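PDB 6LSV: jasmonate-induced oxygenase 2 from Arabidopsis thaliana, which catalyses the iron- and 2-oxoglutarate-dependent hydroxylation of jasmonate to 12-hydroxyjasmonate, acting on a plant hormone that triggers defence responses. Local coordinates for residues A[5-10]-A[121-126]; A[10-15]-A[103-108]; A[22-27]-A[131-136]; A[210-215]-A[286-291]. One frame throughout, in Å; residues are numbered along the deposited sequence.

Contact 1 (A[5-10]-A[121-126]); sequences EPIVRV and YGSRLG
R9 lays its side chain along Y121 and reaches the backbone beyond it. Its CB and CG pass the phenol oxygen, with R9 CG 3.6 Å from Y121 OH. R9 CD then sits between that ring and S123, 3.3 Å from S123 OG. R9 NE comes over the ring rim, 3.3 Å from Y121 CE2, and its strongest polar partner is the carboxylate of E109. The chain bends at CG (chi2 -58°) and is straight beyond it. The guanidinium stacks flat on the ring, its centre 4.2 Å from the Y121 ring centre, with the planes 30° apart. I7 CG2 lies over the opposite face, toward its rim. At the tip, R9 NH1 makes a weak bond to Y121 O, and R9 NH2 a weak one to a water.

Y121 belongs to strand 120-122, an outermost strand of the large mixed sheet in this double-stranded beta-helix enzyme. R9 is the N-cap residue of helix 10-15. S123 OG and V10 N both bond to D137, so the helix start is tied to the neighbouring strand 137-144.

Further along, I7 CG2 packs on S123 CB at 3.8 Å. E5 OE2 forms a salt bridge with R124 NH1 at 2.9 Å. OE2 uses its anti lone pair and lies in the guanidinium plane, while the carboxylate plane is turned 62° from it. R24 shares E5 OE2. R124 NE bonds G126 O, and R124 NH2 bonds E128 O.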
# COMPACT_ATOMS: atom_id res chain seq x y z
N GLU A 5 -20.28 8.04 11.31
CA GLU A 5 -20.14 9.38 11.86
C GLU A 5 -19.56 10.27 10.77
O GLU A 5 -18.94 9.77 9.82
CB GLU A 5 -19.24 9.37 13.10
CG GLU A 5 -18.04 8.45 12.96
CD GLU A 5 -17.25 8.31 14.24
OE1 GLU A 5 -17.69 8.85 15.27
OE2 GLU A 5 -16.19 7.66 14.20
N PRO A 6 -19.74 11.59 10.87
CA PRO A 6 -19.18 12.48 9.84
C PRO A 6 -17.66 12.44 9.84
O PRO A 6 -17.02 12.22 10.86
CB PRO A 6 -19.71 13.86 10.23
CG PRO A 6 -20.11 13.75 11.65
CD PRO A 6 -20.52 12.33 11.88
N ILE A 7 -17.10 12.67 8.66
CA ILE A 7 -15.66 12.56 8.45
C ILE A 7 -14.99 13.88 8.81
O ILE A 7 -15.42 14.95 8.36
CB ILE A 7 -15.33 12.17 7.00
CG1 ILE A 7 -15.25 10.65 6.84
CG2 ILE A 7 -14.01 12.75 6.59
CD1 ILE A 7 -16.43 9.90 7.36
N VAL A 8 -13.94 13.81 9.62
CA VAL A 8 -13.08 14.95 9.90
C VAL A 8 -11.84 14.82 9.03
O VAL A 8 -11.14 13.81 9.08
CB VAL A 8 -12.71 15.02 11.38
CG1 VAL A 8 -11.57 16.00 11.59
CG2 VAL A 8 -13.91 15.41 12.21
N ARG A 9 -11.57 15.84 8.22
CA ARG A 9 -10.37 15.83 7.38
C ARG A 9 -9.17 16.23 8.22
O ARG A 9 -9.12 17.34 8.76
CB ARG A 9 -10.55 16.77 6.19
CG ARG A 9 -11.79 16.50 5.37
CD ARG A 9 -11.82 15.07 4.85
NE ARG A 9 -13.02 14.82 4.06
CZ ARG A 9 -13.31 13.66 3.48
NH1 ARG A 9 -12.47 12.63 3.59
NH2 ARG A 9 -14.43 13.52 2.79
N VAL A 10 -8.19 15.33 8.33
CA VAL A 10 -7.03 15.57 9.18
C VAL A 10 -6.33 16.87 8.79
O VAL A 10 -5.75 17.55 9.65
CB VAL A 10 -6.07 14.36 9.12
CG1 VAL A 10 -4.98 14.49 10.15
CG2 VAL A 10 -6.84 13.07 9.33
N TYR A 121 -11.87 10.91 -2.20
CA TYR A 121 -11.16 11.61 -1.14
C TYR A 121 -11.60 11.04 0.21
O TYR A 121 -12.78 11.15 0.58
CB TYR A 121 -11.45 13.11 -1.24
CG TYR A 121 -10.86 13.98 -0.16
CD1 TYR A 121 -9.50 13.93 0.14
CD2 TYR A 121 -11.65 14.89 0.53
CE1 TYR A 121 -8.96 14.75 1.12
CE2 TYR A 121 -11.12 15.71 1.50
CZ TYR A 121 -9.78 15.64 1.80
OH TYR A 121 -9.25 16.45 2.78
N GLY A 122 -10.66 10.43 0.94
CA GLY A 122 -10.99 9.74 2.17
C GLY A 122 -10.11 10.19 3.33
O GLY A 122 -9.04 10.75 3.15
N SER A 123 -10.61 9.92 4.54
CA SER A 123 -9.87 10.19 5.76
C SER A 123 -9.85 9.04 6.76
O SER A 123 -9.15 9.14 7.77
CB SER A 123 -10.42 11.44 6.46
OG SER A 123 -9.82 12.61 5.93
N ARG A 124 -10.59 7.96 6.52
CA ARG A 124 -10.56 6.82 7.42
C ARG A 124 -10.75 5.54 6.61
O ARG A 124 -11.18 5.57 5.45
CB ARG A 124 -11.63 6.94 8.51
CG ARG A 124 -13.04 6.64 8.04
CD ARG A 124 -14.06 6.80 9.16
NE ARG A 124 -14.21 5.57 9.92
CZ ARG A 124 -14.64 5.51 11.18
NH1 ARG A 124 -14.95 6.62 11.83
NH2 ARG A 124 -14.75 4.34 11.79
N LEU A 125 -10.43 4.42 7.25
CA LEU A 125 -10.57 3.10 6.65
C LEU A 125 -11.23 2.20 7.68
O LEU A 125 -10.69 2.02 8.78
CB LEU A 125 -9.21 2.55 6.21
CG LEU A 125 -9.08 1.17 5.56
CD1 LEU A 125 -10.02 1.04 4.38
CD2 LEU A 125 -7.64 0.95 5.13
N GLY A 126 -12.39 1.67 7.35
CA GLY A 126 -13.21 0.95 8.30
C GLY A 126 -14.42 1.75 8.74
O GLY A 126 -14.52 2.97 8.52
O HOH W 1 -14.78 10.83 3.17

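Contact 2 (A[10-15]-A[103-108]); sequences VQSLAE and MPVNAK
This is a small, mostly buried packing of one side of helix 10-15, through Q11, S12 and E15, against V105 and its neighbours in the loop after helix 87-102. V105 is the apolar centre. Its CG2 lies against the Q11 side chain, 3.4 Å from Q11 CD, and also meets E15 OE1. Its other methyl, CG1, meets S12 OG at 3.6 Å.

Q11 carries the main polar link. With CG anti to the backbone N (chi1 -172°) and an extended chain, its amide reaches past V105 to the loop backbone. Q11 NE2 donates to M103 O at 3.2 Å, nearly straight at 168° and close to the amide plane. K108 NZ bonds the same carbonyl from the opposite face of its plane, at 3.3 Å from M103 O. The modelled approach of K108 NZ to Q11 OE1 is too short to be trusted in detail. A water bridges E15 OE1 and V105 N.

V105 and K108 also touch Y121 of strand 120-122. The contact is structural packing away from the iron site: it joins the short N-terminal helix 10-15 to the loop between helix 87-102 and edge strand 120-122 of the double-stranded beta-helix fold.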
# COMPACT_ATOMS: atom_id res chain seq x y z
N VAL A 10 -8.19 15.33 8.33
CA VAL A 10 -7.03 15.57 9.18
C VAL A 10 -6.33 16.87 8.79
O VAL A 10 -5.75 17.55 9.65
CB VAL A 10 -6.07 14.36 9.12
CG1 VAL A 10 -4.98 14.49 10.15
CG2 VAL A 10 -6.84 13.07 9.33
N GLN A 11 -6.40 17.25 7.52
CA GLN A 11 -5.84 18.53 7.10
C GLN A 11 -6.52 19.69 7.82
O GLN A 11 -5.87 20.69 8.15
CB GLN A 11 -5.97 18.69 5.59
CG GLN A 11 -5.24 19.91 5.05
CD GLN A 11 -5.63 20.24 3.63
OE1 GLN A 11 -6.43 19.54 3.01
NE2 GLN A 11 -5.07 21.32 3.10
N SER A 12 -7.83 19.58 8.07
CA SER A 12 -8.54 20.63 8.79
C SER A 12 -8.01 20.80 10.20
O SER A 12 -7.91 21.92 10.71
CB SER A 12 -10.04 20.34 8.83
OG SER A 12 -10.57 20.15 7.53
N LEU A 13 -7.66 19.68 10.85
CA LEU A 13 -7.11 19.75 12.20
C LEU A 13 -5.74 20.41 12.20
O LEU A 13 -5.46 21.29 13.02
CB LEU A 13 -7.06 18.35 12.81
CG LEU A 13 -8.33 17.52 12.65
CD1 LEU A 13 -8.09 16.06 13.02
CD2 LEU A 13 -9.45 18.11 13.49
N ALA A 14 -4.87 20.00 11.27
CA ALA A 14 -3.54 20.59 11.20
C ALA A 14 -3.58 22.06 10.80
O ALA A 14 -2.66 22.81 11.14
CB ALA A 14 -2.66 19.80 10.22
N GLU A 15 -4.63 22.48 10.08
CA GLU A 15 -4.72 23.87 9.66
C GLU A 15 -5.27 24.76 10.76
O GLU A 15 -4.96 25.95 10.81
CB GLU A 15 -5.57 23.98 8.40
CG GLU A 15 -4.75 23.79 7.14
CD GLU A 15 -5.60 23.62 5.90
OE1 GLU A 15 -6.84 23.75 6.01
OE2 GLU A 15 -5.03 23.35 4.82
N MET A 103 -4.35 22.14 -1.74
CA MET A 103 -5.62 22.82 -1.98
C MET A 103 -6.37 23.00 -0.67
O MET A 103 -6.17 22.24 0.28
CB MET A 103 -6.49 22.01 -2.95
CG MET A 103 -6.32 22.36 -4.40
SD MET A 103 -7.87 22.05 -5.25
CE MET A 103 -8.00 20.27 -5.08
N PRO A 104 -7.25 24.01 -0.58
CA PRO A 104 -8.15 24.08 0.58
C PRO A 104 -8.98 22.81 0.70
O PRO A 104 -9.36 22.21 -0.31
CB PRO A 104 -9.02 25.30 0.26
CG PRO A 104 -8.17 26.15 -0.63
CD PRO A 104 -7.36 25.18 -1.46
N VAL A 105 -9.24 22.41 1.94
CA VAL A 105 -9.95 21.16 2.20
C VAL A 105 -11.29 21.13 1.48
O VAL A 105 -11.69 20.10 0.92
CB VAL A 105 -10.13 20.95 3.72
CG1 VAL A 105 -10.66 19.57 3.99
CG2 VAL A 105 -8.82 21.17 4.45
N ASN A 106 -12.00 22.26 1.46
CA ASN A 106 -13.33 22.29 0.85
C ASN A 106 -13.29 22.18 -0.67
O ASN A 106 -14.35 22.06 -1.29
CB ASN A 106 -14.07 23.56 1.26
CG ASN A 106 -14.39 23.59 2.74
OD1 ASN A 106 -14.68 22.55 3.34
ND2 ASN A 106 -14.32 24.77 3.34
N ALA A 107 -12.10 22.22 -1.28
CA ALA A 107 -11.99 22.05 -2.73
C ALA A 107 -12.00 20.59 -3.15
O ALA A 107 -12.29 20.29 -4.31
CB ALA A 107 -10.72 22.73 -3.24
N LYS A 108 -11.68 19.67 -2.24
CA LYS A 108 -11.75 18.24 -2.51
C LYS A 108 -12.98 17.58 -1.90
O LYS A 108 -13.22 16.40 -2.18
CB LYS A 108 -10.49 17.52 -1.99
CG LYS A 108 -9.32 18.43 -1.64
CD LYS A 108 -8.29 17.67 -0.82
CE LYS A 108 -7.19 18.58 -0.30
NZ LYS A 108 -7.59 19.35 0.91
O HOH W 2 -8.33 24.29 3.95

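Contact 3 (A[22-27]-A[131-136]); sequences PDRYIK and ASLDWS
The chains of R24 to K27 and A131 to W135 run at about 80° to each other, and R24 and Y25 come nearest S132 and L133, with CA atoms 5.0 Å apart in both pairs. R24 O is held twice. L133 N donates to it at 2.7 Å, and S132 OG donates at 3.1 Å from above the carbonyl plane.

The R24 side chain folds back, bent at chi2 and chi3, and this brings its guanidinium to A131. R24 NH2 meets A131 O at 2.7 Å, in both the guanidinium and the carbonyl plane; the bond from NE is weak. L133 CD1 lies over one guanidinium face. R24 NH2 has E5 as a second partner.

Y25 packs between L133 and W135. L133 CB touches Y25 CE1. The edge of W135 points at the Y25 face in a T-shaped pair, with the planes at 83° and the centroids of the Y25 ring and the W135 six-membered ring 5.2 Å apart. W135 CG is anti to its backbone N, which swings the indole to Y25, and NE1 bonds K214 O. W135 is the centre of an inverse gamma turn.

K27 NZ bonds D134 OD1 in a salt bridge of 2.6 Å, and K27 NZ also bonds L133 O at 2.8 Å. S225 OG bonds D134 OD1 as well. A water joins Y25 O to L133 O. Thus the backbone carbonyls of R24, A131 and L133 all find donors across the contact. The ammonium of K27 probably favours the charged form of D134.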
# COMPACT_ATOMS: atom_id res chain seq x y z
N PRO A 22 -6.78 15.53 19.58
CA PRO A 22 -8.05 14.90 19.93
C PRO A 22 -7.87 13.42 20.26
O PRO A 22 -7.03 12.74 19.67
CB PRO A 22 -8.90 15.11 18.67
CG PRO A 22 -8.31 16.32 18.02
CD PRO A 22 -6.84 16.27 18.31
N ASP A 23 -8.66 12.94 21.22
CA ASP A 23 -8.50 11.57 21.71
C ASP A 23 -8.75 10.53 20.62
O ASP A 23 -8.20 9.43 20.69
CB ASP A 23 -9.43 11.32 22.90
CG ASP A 23 -9.17 9.97 23.58
OD1 ASP A 23 -9.61 8.92 23.06
OD2 ASP A 23 -8.51 9.96 24.65
N ARG A 24 -9.56 10.86 19.60
CA ARG A 24 -9.77 9.93 18.49
C ARG A 24 -8.47 9.57 17.79
O ARG A 24 -8.39 8.51 17.15
CB ARG A 24 -10.75 10.52 17.47
CG ARG A 24 -12.15 10.82 18.01
CD ARG A 24 -12.90 9.57 18.44
NE ARG A 24 -12.93 8.55 17.39
CZ ARG A 24 -13.82 8.52 16.40
NH1 ARG A 24 -14.76 9.45 16.32
NH2 ARG A 24 -13.77 7.55 15.50
N TYR A 25 -7.44 10.41 17.90
CA TYR A 25 -6.17 10.21 17.21
C TYR A 25 -5.04 9.83 18.17
O TYR A 25 -3.88 9.79 17.76
CB TYR A 25 -5.79 11.46 16.42
CG TYR A 25 -6.89 11.93 15.50
CD1 TYR A 25 -6.98 11.46 14.19
CD2 TYR A 25 -7.86 12.83 15.93
CE1 TYR A 25 -7.99 11.87 13.35
CE2 TYR A 25 -8.88 13.25 15.09
CZ TYR A 25 -8.94 12.77 13.80
OH TYR A 25 -9.94 13.18 12.96
N ILE A 26 -5.36 9.53 19.43
CA ILE A 26 -4.37 9.07 20.39
C ILE A 26 -4.39 7.55 20.41
O ILE A 26 -5.42 6.94 20.68
CB ILE A 26 -4.64 9.65 21.79
CG1 ILE A 26 -4.76 11.17 21.74
CG2 ILE A 26 -3.54 9.22 22.76
CD1 ILE A 26 -5.15 11.79 23.06
N LYS A 27 -3.25 6.95 20.13
CA LYS A 27 -3.16 5.50 20.15
C LYS A 27 -2.86 5.01 21.56
O LYS A 27 -2.34 5.77 22.39
CB LYS A 27 -2.09 5.03 19.18
CG LYS A 27 -2.23 5.60 17.78
CD LYS A 27 -3.61 5.30 17.19
CE LYS A 27 -3.60 5.46 15.67
NZ LYS A 27 -4.94 5.22 15.07
N ALA A 131 -13.92 3.88 16.60
CA ALA A 131 -12.56 3.43 16.34
C ALA A 131 -11.56 4.58 16.39
O ALA A 131 -11.85 5.71 15.98
CB ALA A 131 -12.49 2.74 14.98
N SER A 132 -10.36 4.28 16.89
CA SER A 132 -9.26 5.23 16.80
C SER A 132 -8.97 5.54 15.34
O SER A 132 -9.14 4.70 14.45
CB SER A 132 -8.01 4.67 17.48
OG SER A 132 -7.17 5.72 17.94
N LEU A 133 -8.52 6.76 15.08
CA LEU A 133 -8.27 7.22 13.73
C LEU A 133 -6.79 7.50 13.52
O LEU A 133 -6.02 7.70 14.47
CB LEU A 133 -9.09 8.48 13.42
CG LEU A 133 -10.60 8.28 13.52
CD1 LEU A 133 -11.32 9.59 13.28
CD2 LEU A 133 -11.05 7.22 12.52
N ASP A 134 -6.39 7.52 12.25
CA ASP A 134 -5.02 7.79 11.86
C ASP A 134 -4.86 9.22 11.38
O ASP A 134 -5.81 9.85 10.89
CB ASP A 134 -4.57 6.81 10.77
CG ASP A 134 -4.43 5.39 11.27
OD1 ASP A 134 -4.34 5.20 12.51
OD2 ASP A 134 -4.42 4.46 10.44
N TRP A 135 -3.65 9.75 11.54
CA TRP A 135 -3.36 11.15 11.20
C TRP A 135 -2.98 11.25 9.72
O TRP A 135 -1.85 11.56 9.35
CB TRP A 135 -2.26 11.70 12.09
CG TRP A 135 -2.22 13.20 12.12
CD1 TRP A 135 -1.38 14.01 11.42
CD2 TRP A 135 -3.08 14.07 12.87
NE1 TRP A 135 -1.65 15.33 11.69
CE2 TRP A 135 -2.70 15.39 12.58
CE3 TRP A 135 -4.14 13.85 13.76
CZ2 TRP A 135 -3.33 16.49 13.15
CZ3 TRP A 135 -4.76 14.94 14.33
CH2 TRP A 135 -4.36 16.25 14.02
N SER A 136 -3.97 11.00 8.87
CA SER A 136 -3.73 11.10 7.44
C SER A 136 -5.05 11.24 6.70
O SER A 136 -6.09 10.73 7.13
CB SER A 136 -2.98 9.88 6.90
OG SER A 136 -3.49 8.68 7.45
O HOH W 3 -3.41 8.79 15.04

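Contact 4 (A[210-215]-A[286-291]); sequences NYYPKC and VIVNSD. With AKG (2-oxoglutaric acid), chain C.
Y212 and V286 meet beside bound 2-oxoglutarate. V286 CG1 sits over the centre of the phenol ring, 3.7 Å from the Y212 centroid and 14° off the ring normal, a CH-pi contact. The other methyl turns to the tip of the ring, and V286 CG2 lies 3.3 Å from Y212 OH. V286 CG2 is also 3.4 Å from 2-oxoglutarate O4. Y212 OH donates a weak bond to that same carboxylate oxygen. At the other end of the ligand, N210 ND2 donates to 2-oxoglutarate O2 at 2.8 Å. R294 gives 2-oxoglutarate a further hydrogen bond.

The next shell fixes these groups. N210 OD1 bonds NE of R208, a jasmonate-binding residue. Backbone bonds to S296 and R294 hold N210 and Y212 in strand 204-212. Further along, V288 CG1 packs on Y212 CB at 3.8 Å, while V288 CG2 touches C215 CB. The backbones then join: C215 N donates to N289 O at 3.0 Å, with an angle of 156°, from above the carbonyl plane. A CA-H...O contact links K214 CA to the same N289 O, and another links S290 CA to C215 O. A water connects P213 O to N289 N. K214 CB rests on S290 O, and the chain runs on past D291 O. C215 also touches W135.

N210, Y212 and V286 line part of the co-substrate pocket in a double-stranded beta-helix. Iron is held there by H227, D229 and H284, the facial triad of the 2-oxoglutarate dioxygenases, and R294 and S296 supply the Arg-X-Ser motif that binds the co-substrate.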
# COMPACT_ATOMS: atom_id res chain seq x y z
N ASN A 210 -1.36 8.92 -0.02
CA ASN A 210 -1.52 9.22 1.40
C ASN A 210 -0.90 10.57 1.73
O ASN A 210 0.23 10.86 1.33
CB ASN A 210 -0.87 8.13 2.26
CG ASN A 210 -1.47 6.76 2.01
OD1 ASN A 210 -2.69 6.58 2.05
ND2 ASN A 210 -0.61 5.78 1.74
N TYR A 211 -1.65 11.39 2.47
CA TYR A 211 -1.21 12.71 2.89
C TYR A 211 -1.12 12.72 4.41
O TYR A 211 -2.13 12.51 5.09
CB TYR A 211 -2.17 13.80 2.40
CG TYR A 211 -1.72 15.20 2.73
CD1 TYR A 211 -0.39 15.58 2.60
CD2 TYR A 211 -2.63 16.15 3.19
CE1 TYR A 211 0.02 16.86 2.90
CE2 TYR A 211 -2.22 17.44 3.50
CZ TYR A 211 -0.89 17.79 3.35
OH TYR A 211 -0.47 19.06 3.65
N TYR A 212 0.07 12.98 4.94
CA TYR A 212 0.32 13.02 6.38
C TYR A 212 0.67 14.45 6.79
O TYR A 212 1.84 14.84 6.75
CB TYR A 212 1.45 12.06 6.76
CG TYR A 212 1.28 10.67 6.18
CD1 TYR A 212 0.47 9.73 6.81
CD2 TYR A 212 1.91 10.31 5.00
CE1 TYR A 212 0.31 8.46 6.28
CE2 TYR A 212 1.75 9.04 4.46
CZ TYR A 212 0.95 8.12 5.11
OH TYR A 212 0.78 6.86 4.59
N PRO A 213 -0.32 15.26 7.18
CA PRO A 213 -0.04 16.65 7.58
C PRO A 213 0.75 16.73 8.87
O PRO A 213 1.04 15.69 9.47
CB PRO A 213 -1.44 17.26 7.74
CG PRO A 213 -2.38 16.30 7.05
CD PRO A 213 -1.76 14.96 7.24
N LYS A 214 1.12 17.92 9.32
CA LYS A 214 1.86 18.02 10.57
C LYS A 214 0.93 17.70 11.74
O LYS A 214 -0.28 17.94 11.69
CB LYS A 214 2.50 19.40 10.73
CG LYS A 214 3.40 19.85 9.56
CD LYS A 214 3.58 21.34 9.54
CE LYS A 214 2.28 22.11 9.65
NZ LYS A 214 1.03 21.62 9.00
N CYS A 215 1.51 17.12 12.79
CA CYS A 215 0.74 16.63 13.92
C CYS A 215 1.23 17.30 15.19
O CYS A 215 2.44 17.31 15.46
CB CYS A 215 0.86 15.10 14.04
SG CYS A 215 -0.09 14.41 15.40
N VAL A 286 3.01 4.14 9.44
CA VAL A 286 3.58 5.45 9.18
C VAL A 286 3.53 6.26 10.46
O VAL A 286 2.50 6.30 11.14
CB VAL A 286 2.84 6.18 8.04
CG1 VAL A 286 3.61 7.43 7.62
CG2 VAL A 286 2.65 5.26 6.85
N ILE A 287 4.65 6.89 10.80
CA ILE A 287 4.71 7.84 11.89
C ILE A 287 4.69 9.23 11.28
O ILE A 287 5.05 9.44 10.12
CB ILE A 287 5.94 7.63 12.80
CG1 ILE A 287 7.23 7.87 12.01
CG2 ILE A 287 5.93 6.24 13.41
CD1 ILE A 287 8.49 7.59 12.82
N VAL A 288 4.25 10.21 12.08
CA VAL A 288 4.14 11.59 11.62
C VAL A 288 5.04 12.45 12.49
O VAL A 288 5.66 11.95 13.43
CB VAL A 288 2.68 12.08 11.64
CG1 VAL A 288 1.90 11.50 10.48
CG2 VAL A 288 2.01 11.69 12.95
N ASN A 289 5.15 13.74 12.17
CA ASN A 289 5.86 14.66 13.05
C ASN A 289 5.22 16.04 12.98
O ASN A 289 4.34 16.30 12.17
CB ASN A 289 7.36 14.73 12.73
CG ASN A 289 7.64 14.91 11.26
OD1 ASN A 289 6.93 15.62 10.55
ND2 ASN A 289 8.70 14.27 10.78
N SER A 290 5.70 16.92 13.86
CA SER A 290 5.07 18.21 14.09
C SER A 290 5.50 19.28 13.10
O SER A 290 4.84 20.32 13.00
CB SER A 290 5.39 18.70 15.50
OG SER A 290 6.79 18.80 15.69
N ASP A 291 6.58 19.05 12.36
CA ASP A 291 7.25 20.13 11.64
C ASP A 291 7.15 20.04 10.12
O ASP A 291 7.33 21.06 9.45
CB ASP A 291 8.72 20.20 12.04
CG ASP A 291 8.89 20.22 13.55
OD1 ASP A 291 8.18 21.02 14.20
OD2 ASP A 291 9.72 19.45 14.10
C1 AKG C . 0.43 2.47 2.30
O1 AKG C . 0.62 1.38 1.68
O2 AKG C . -0.67 3.06 2.17
C2 AKG C . 1.54 3.03 3.19
O5 AKG C . 1.90 2.39 4.12
C3 AKG C . 2.20 4.39 2.92
C4 AKG C . 3.69 4.30 3.27
C5 AKG C . 4.29 5.70 3.45
O3 AKG C . 5.51 5.91 3.20
O4 AKG C . 3.56 6.64 3.84
O HOH W 4 3.53 14.96 9.84

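From the N terminus, residues 5-10 close a long loop onto 121-126 in contact 1. Contact 2 starts at the shared V10 and closes earlier, at 103-108, so its loop nests within that of contact 1. Contact 3 joins 22-27 to 131-136 and crosses both. E5 and R24 tie contact 1 to contact 3, and V10 packs on W135. Together they join the N-terminal arm to the loop after helix 87-102, to the end of strand 120-122 and to the approach to strand 137-144. Contact 4 follows in series, joining the end of strand 204-212 to the 286-291 loop. A14 on P213 joins it to contact 2, and W135 to contact 3, connecting the arm to the chain just after the 2-oxoglutarate-binding strand 204-212.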